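Local structure of peptidase M28 (Shewanella amazonensis SB2B, 3IIB) at residues K137-Q149 with R391-T403. The protein is a zinc-dependent hydrolase of peptidase family M28, probably acting as a carboxypeptidase or dipeptidase on small peptides. Sequence-based numbering, arbitrary orientation. Where two conformers were deposited one is given.
Sequences KTERHRDGKGYGQ and RQDGSDYFDYHHT. With ZN (zinc ion), chain B.
Tyr147, in the first turn of helix 145-163, lies against Phe398 in an offset stack, ring centroids 4.2 Å apart and planes 9° from parallel. Its CG stands anti to the backbone N (chi1 179°), which lays the ring along that of Phe398. Tyr147 CB sits over the same Phe398 face, 3.6 Å from the ring centroid, as a CH-pi contact. Tyr397 CD2 covers the opposite face of Phe398, while Gly144 CA meets its edge. The far end of Tyr147 reaches His401: Tyr147 OH lies 3.5 Å from His401 CE1, at the imidazole edge, and the hydroxyl is also hydrogen-bonded to Arg154.

The charged grip comes from Arg140, whose chain extends to CD and then bends at chi3 (-54°), turning the guanidinium toward Asp399. Arg140 NH1 lies 3.0 Å from Asp399 OD1 and also bonds OD2, each on its syn side but out of the carboxylate plane; NH2 adds a second bond to OD1. Arg140 NH1 further donates to Ser395 O at 2.9 Å, and Thr176 bonds Asp399 OD1 as well. Replacing Asp399 by an alanine is likely to leave the Arg140 guanidinium without its counter-charge, held across this contact by Ser395 O alone and freer to swing.

One backbone hydrogen bond joins the segments, Gly394 N to Arg142 O at 2.8 Å. Beside it, the aliphatic part of Arg142 crosses the Asp393 carboxylate, and a water links Arg142 NH1 to Asp393 OD2.

His401, the third ring of the cluster, is sandwiched between Phe398 CE1 and His402 CD2. His402 NE2 binds zinc at 2.3 Å, with Asp269 and Glu304 as further ligands, and His401 NE2 contacts a zinc-bound water at 2.8 Å. The segment 137-149 thus packs behind the loop that supplies a histidine to the two-zinc site characteristic of M28 peptidases.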
loop_
_atom_site.group_PDB
_atom_site.type_symbol
_atom_site.label_atom_id
_atom_site.label_comp_id
_atom_site.label_asym_id
_atom_site.label_seq_id
_atom_site.Cartn_x
_atom_site.Cartn_y
_atom_site.Cartn_z
ATOM N N LYS A 137 -11.781 8.990 -10.946
ATOM C CA LYS A 137 -10.625 8.115 -10.968
ATOM C C LYS A 137 -9.561 8.737 -11.845
ATOM O O LYS A 137 -9.881 9.336 -12.863
ATOM C CB LYS A 137 -11.003 6.749 -11.556
ATOM C CG LYS A 137 -11.896 5.929 -10.655
ATOM C CD LYS A 137 -12.209 4.558 -11.277
ATOM C CE LYS A 137 -13.105 3.732 -10.385
ATOM N NZ LYS A 137 -13.568 2.494 -11.087
ATOM N N THR A 138 -8.309 8.580 -11.440
ATOM C CA THR A 138 -7.174 9.155 -12.157
ATOM C C THR A 138 -6.575 8.099 -13.079
ATOM O O THR A 138 -6.188 7.031 -12.627
ATOM C CB THR A 138 -6.138 9.637 -11.146
ATOM O OG1 THR A 138 -6.752 10.620 -10.285
ATOM C CG2 THR A 138 -4.905 10.271 -11.823
ATOM N N GLU A 139 -6.553 8.375 -14.375
ATOM C CA GLU A 139 -5.953 7.481 -15.369
ATOM C C GLU A 139 -4.449 7.456 -15.220
ATOM O O GLU A 139 -3.835 8.456 -14.897
ATOM C CB GLU A 139 -6.292 7.939 -16.790
ATOM C CG GLU A 139 -7.785 7.819 -17.134
ATOM C CD GLU A 139 -8.101 8.366 -18.540
ATOM O OE1 GLU A 139 -7.151 8.724 -19.275
ATOM O OE2 GLU A 139 -9.297 8.456 -18.899
ATOM N N ARG A 140 -3.874 6.290 -15.462
ATOM C CA ARG A 140 -2.423 6.122 -15.479
ATOM C C ARG A 140 -1.860 6.518 -16.842
ATOM O O ARG A 140 -2.307 5.978 -17.868
ATOM C CB ARG A 140 -2.087 4.649 -15.206
ATOM C CG ARG A 140 -0.600 4.367 -15.069
ATOM C CD ARG A 140 -0.299 2.856 -14.905
ATOM N NE ARG A 140 -1.065 2.315 -13.797
ATOM C CZ ARG A 140 -0.752 2.441 -12.510
ATOM N NH1 ARG A 140 0.343 3.032 -12.139
ATOM N NH2 ARG A 140 -1.549 1.924 -11.586
ATOM N N HIS A 141 -0.848 7.387 -16.833
ATOM C CA HIS A 141 -0.155 7.844 -18.050
ATOM C C HIS A 141 1.304 8.100 -17.771
ATOM O O HIS A 141 1.684 8.608 -16.712
ATOM C CB HIS A 141 -0.779 9.130 -18.575
ATOM C CG HIS A 141 -2.170 8.955 -19.081
ATOM N ND1 HIS A 141 -2.438 8.499 -20.356
ATOM C CD2 HIS A 141 -3.374 9.164 -18.492
ATOM C CE1 HIS A 141 -3.749 8.427 -20.524
ATOM N NE2 HIS A 141 -4.338 8.831 -19.413
ATOM N N ARG A 142 2.147 7.797 -18.750
ATOM C CA ARG A 142 3.571 8.071 -18.605
ATOM C C ARG A 142 3.862 9.518 -18.281
ATOM O O ARG A 142 4.765 9.813 -17.478
ATOM C CB ARG A 142 4.275 7.700 -19.904
ATOM C CG ARG A 142 5.709 7.958 -19.914
ATOM C CD ARG A 142 6.392 7.239 -21.045
ATOM N NE ARG A 142 6.115 7.844 -22.332
ATOM C CZ ARG A 142 6.841 7.632 -23.435
ATOM N NH1 ARG A 142 7.921 6.864 -23.401
ATOM N NH2 ARG A 142 6.498 8.232 -24.565
ATOM N N ASP A 143 3.089 10.424 -18.878
ATOM C CA ASP A 143 3.307 11.847 -18.704
ATOM C C ASP A 143 2.477 12.458 -17.611
ATOM O O ASP A 143 2.532 13.673 -17.426
ATOM C CB ASP A 143 3.074 12.598 -20.030
ATOM C CG ASP A 143 1.637 12.501 -20.543
ATOM O OD1 ASP A 143 0.730 12.008 -19.826
ATOM O OD2 ASP A 143 1.418 12.917 -21.706
ATOM N N GLY A 144 1.700 11.637 -16.892
ATOM C CA GLY A 144 0.917 12.123 -15.764
ATOM C C GLY A 144 -0.280 12.951 -16.128
ATOM O O GLY A 144 -0.809 13.655 -15.267
ATOM N N LYS A 145 -0.763 12.832 -17.373
ATOM C CA LYS A 145 -1.853 13.670 -17.842
ATOM C C LYS A 145 -3.172 13.344 -17.131
ATOM O O LYS A 145 -4.037 14.216 -17.042
ATOM C CB LYS A 145 -2.027 13.608 -19.372
ATOM C CG LYS A 145 -2.576 12.323 -19.905
ATOM C CD LYS A 145 -2.800 12.352 -21.418
ATOM C CE LYS A 145 -1.495 12.127 -22.192
ATOM N NZ LYS A 145 -0.815 10.809 -21.922
ATOM N N GLY A 146 -3.314 12.117 -16.619
ATOM C CA GLY A 146 -4.478 11.765 -15.807
ATOM C C GLY A 146 -4.604 12.577 -14.524
ATOM O O GLY A 146 -5.677 13.053 -14.187
ATOM N N TYR A 147 -3.499 12.746 -13.819
ATOM C CA TYR A 147 -3.450 13.611 -12.644
ATOM C C TYR A 147 -3.921 15.031 -12.978
ATOM O O TYR A 147 -4.730 15.652 -12.245
ATOM C CB TYR A 147 -2.043 13.586 -12.085
ATOM C CG TYR A 147 -1.842 14.444 -10.892
ATOM C CD1 TYR A 147 -2.141 13.971 -9.638
ATOM C CD2 TYR A 147 -1.357 15.744 -11.001
ATOM C CE1 TYR A 147 -1.955 14.758 -8.517
ATOM C CE2 TYR A 147 -1.159 16.545 -9.866
ATOM C CZ TYR A 147 -1.482 16.026 -8.624
ATOM O OH TYR A 147 -1.285 16.786 -7.486
ATOM N N GLY A 148 -3.489 15.508 -14.136
ATOM C CA GLY A 148 -3.856 16.845 -14.609
ATOM C C GLY A 148 -5.366 17.009 -14.764
ATOM O O GLY A 148 -5.905 18.090 -14.564
ATOM N N GLN A 149 -6.055 15.934 -15.109
ATOM C CA GLN A 149 -7.497 16.005 -15.306
ATOM C C GLN A 149 -8.274 15.942 -13.986
ATOM O O GLN A 149 -9.364 16.528 -13.882
ATOM C CB GLN A 149 -7.972 14.911 -16.260
ATOM C CG GLN A 149 -7.643 15.213 -17.732
ATOM C CD GLN A 149 -8.361 16.449 -18.258
ATOM O OE1 GLN A 149 -7.726 17.415 -18.687
ATOM N NE2 GLN A 149 -9.694 16.432 -18.206
ATOM N N ARG A 391 11.652 14.997 -19.677
ATOM C CA ARG A 391 10.407 14.270 -19.412
ATOM C C ARG A 391 10.726 12.918 -18.790
ATOM O O ARG A 391 11.358 12.096 -19.427
ATOM C CB ARG A 391 9.670 14.048 -20.714
ATOM C CG ARG A 391 9.267 15.336 -21.454
ATOM C CD ARG A 391 8.255 16.156 -20.676
ATOM N NE ARG A 391 7.787 17.317 -21.443
ATOM C CZ ARG A 391 6.990 18.274 -20.968
ATOM N NH1 ARG A 391 6.564 18.246 -19.697
ATOM N NH2 ARG A 391 6.623 19.279 -21.766
ATOM N N GLN A 392 10.229 12.682 -17.568
ATOM C CA GLN A 392 10.387 11.407 -16.881
ATOM C C GLN A 392 9.192 10.515 -17.106
ATOM O O GLN A 392 8.079 11.015 -17.198
ATOM C CB GLN A 392 10.497 11.629 -15.382
ATOM C CG GLN A 392 11.759 12.367 -14.948
ATOM C CD GLN A 392 11.830 12.514 -13.477
ATOM O OE1 GLN A 392 11.285 13.484 -12.881
ATOM N NE2 GLN A 392 12.463 11.546 -12.841
ATOM N N ASP A 393 9.444 9.207 -17.138
ATOM C CA ASP A 393 8.378 8.196 -17.138
ATOM C C ASP A 393 7.741 8.144 -15.748
ATOM O O ASP A 393 8.351 7.671 -14.776
ATOM C CB ASP A 393 8.903 6.823 -17.545
ATOM C CG ASP A 393 7.793 5.771 -17.673
ATOM O OD1 ASP A 393 6.770 5.819 -16.962
ATOM O OD2 ASP A 393 7.956 4.880 -18.523
ATOM N N GLY A 394 6.524 8.672 -15.649
ATOM C CA GLY A 394 5.811 8.670 -14.391
ATOM C C GLY A 394 4.648 7.698 -14.337
ATOM O O GLY A 394 3.637 7.943 -13.612
ATOM N N SER A 395 4.726 6.615 -15.099
ATOM C CA SER A 395 3.594 5.650 -15.131
ATOM C C SER A 395 3.198 5.162 -13.742
ATOM O O SER A 395 2.015 4.954 -13.494
ATOM C CB SER A 395 3.926 4.427 -15.977
ATOM O OG SER A 395 4.081 4.811 -17.327
ATOM N N ASP A 396 4.189 4.969 -12.855
ATOM C CA ASP A 396 3.924 4.492 -11.489
ATOM C C ASP A 396 3.914 5.610 -10.431
ATOM O O ASP A 396 3.624 5.350 -9.275
ATOM C CB ASP A 396 4.912 3.396 -11.083
ATOM C CG ASP A 396 6.339 3.901 -10.917
ATOM O OD1 ASP A 396 6.692 4.955 -11.529
ATOM O OD2 ASP A 396 7.128 3.203 -10.209
ATOM N N TYR A 397 4.185 6.849 -10.834
ATOM C CA TYR A 397 4.419 7.936 -9.873
ATOM C C TYR A 397 3.211 8.195 -8.982
ATOM O O TYR A 397 3.355 8.360 -7.763
ATOM C CB TYR A 397 4.774 9.193 -10.654
ATOM C CG TYR A 397 5.104 10.409 -9.836
ATOM C CD1 TYR A 397 6.337 10.541 -9.217
ATOM C CD2 TYR A 397 4.185 11.452 -9.731
ATOM C CE1 TYR A 397 6.654 11.705 -8.510
ATOM C CE2 TYR A 397 4.481 12.592 -8.981
ATOM C CZ TYR A 397 5.728 12.710 -8.403
ATOM O OH TYR A 397 6.059 13.831 -7.691
ATOM N N PHE A 398 2.030 8.220 -9.574
ATOM C CA PHE A 398 0.814 8.498 -8.808
ATOM C C PHE A 398 0.256 7.307 -8.047
ATOM O O PHE A 398 -0.793 7.417 -7.386
ATOM C CB PHE A 398 -0.226 9.213 -9.694
ATOM C CG PHE A 398 0.242 10.589 -10.155
ATOM C CD1 PHE A 398 0.356 11.633 -9.240
ATOM C CD2 PHE A 398 0.657 10.800 -11.436
ATOM C CE1 PHE A 398 0.811 12.862 -9.613
ATOM C CE2 PHE A 398 1.108 12.030 -11.824
ATOM C CZ PHE A 398 1.208 13.074 -10.894
ATOM N N ASP A 399 0.962 6.183 -8.069
ATOM C CA ASP A 399 0.715 5.120 -7.079
ATOM C C ASP A 399 1.201 5.510 -5.684
ATOM O O ASP A 399 0.652 5.023 -4.699
ATOM C CB ASP A 399 1.353 3.814 -7.456
ATOM C CG ASP A 399 0.813 3.235 -8.757
ATOM O OD1 ASP A 399 -0.243 3.677 -9.251
ATOM O OD2 ASP A 399 1.461 2.313 -9.275
ATOM N N TYR A 400 2.214 6.368 -5.604
ATOM C CA TYR A 400 2.856 6.661 -4.317
ATOM C C TYR A 400 2.878 8.118 -3.938
ATOM O O TYR A 400 2.951 8.426 -2.743
ATOM C CB TYR A 400 4.286 6.101 -4.275
ATOM C CG TYR A 400 4.432 4.757 -4.922
ATOM C CD1 TYR A 400 3.806 3.635 -4.388
ATOM C CD2 TYR A 400 5.219 4.596 -6.054
ATOM C CE1 TYR A 400 3.944 2.388 -4.989
ATOM C CE2 TYR A 400 5.345 3.368 -6.658
ATOM C CZ TYR A 400 4.716 2.269 -6.117
ATOM O OH TYR A 400 4.867 1.039 -6.709
ATOM N N HIS A 401 2.825 9.012 -4.940
ATOM C CA HIS A 401 2.808 10.464 -4.759
ATOM C C HIS A 401 1.832 10.853 -3.678
ATOM O O HIS A 401 0.708 10.494 -3.763
ATOM C CB HIS A 401 2.405 11.059 -6.105
ATOM C CG HIS A 401 2.080 12.515 -6.111
ATOM N ND1 HIS A 401 0.779 12.981 -6.040
ATOM C CD2 HIS A 401 2.862 13.605 -6.312
ATOM C CE1 HIS A 401 0.794 14.296 -6.145
ATOM N NE2 HIS A 401 2.038 14.694 -6.353
ATOM N N HIS A 402 2.294 11.601 -2.669
ATOM C CA HIS A 402 1.439 12.177 -1.649
ATOM C C HIS A 402 0.749 11.175 -0.729
ATOM O O HIS A 402 -0.270 11.519 -0.042
ATOM C CB HIS A 402 0.430 13.148 -2.272
ATOM C CG HIS A 402 1.030 14.413 -2.800
ATOM N ND1 HIS A 402 0.259 15.533 -3.096
ATOM C CD2 HIS A 402 2.303 14.727 -3.155
ATOM C CE1 HIS A 402 1.052 16.485 -3.567
ATOM N NE2 HIS A 402 2.291 16.028 -3.603
ATOM N N THR A 403 1.306 9.961 -0.665
ATOM C CA THR A 403 0.869 8.938 0.291
ATOM C C THR A 403 1.902 8.634 1.347
ATOM O O THR A 403 3.098 8.976 1.182
ATOM C CB THR A 403 0.563 7.593 -0.421
ATOM O OG1 THR A 403 1.807 6.982 -0.821
ATOM C CG2 THR A 403 -0.393 7.820 -1.629
HETATM ZN ZN ZN B . 4.043 17.141 -4.549
HETATM O O HOH W 1 0.430 8.511 -14.201
HETATM O O HOH W 2 9.264 5.523 -21.066
HETATM O O HOH W 3 2.937 17.331 -6.364
HETATM O O HOH W 4 5.276 18.321 -5.828
#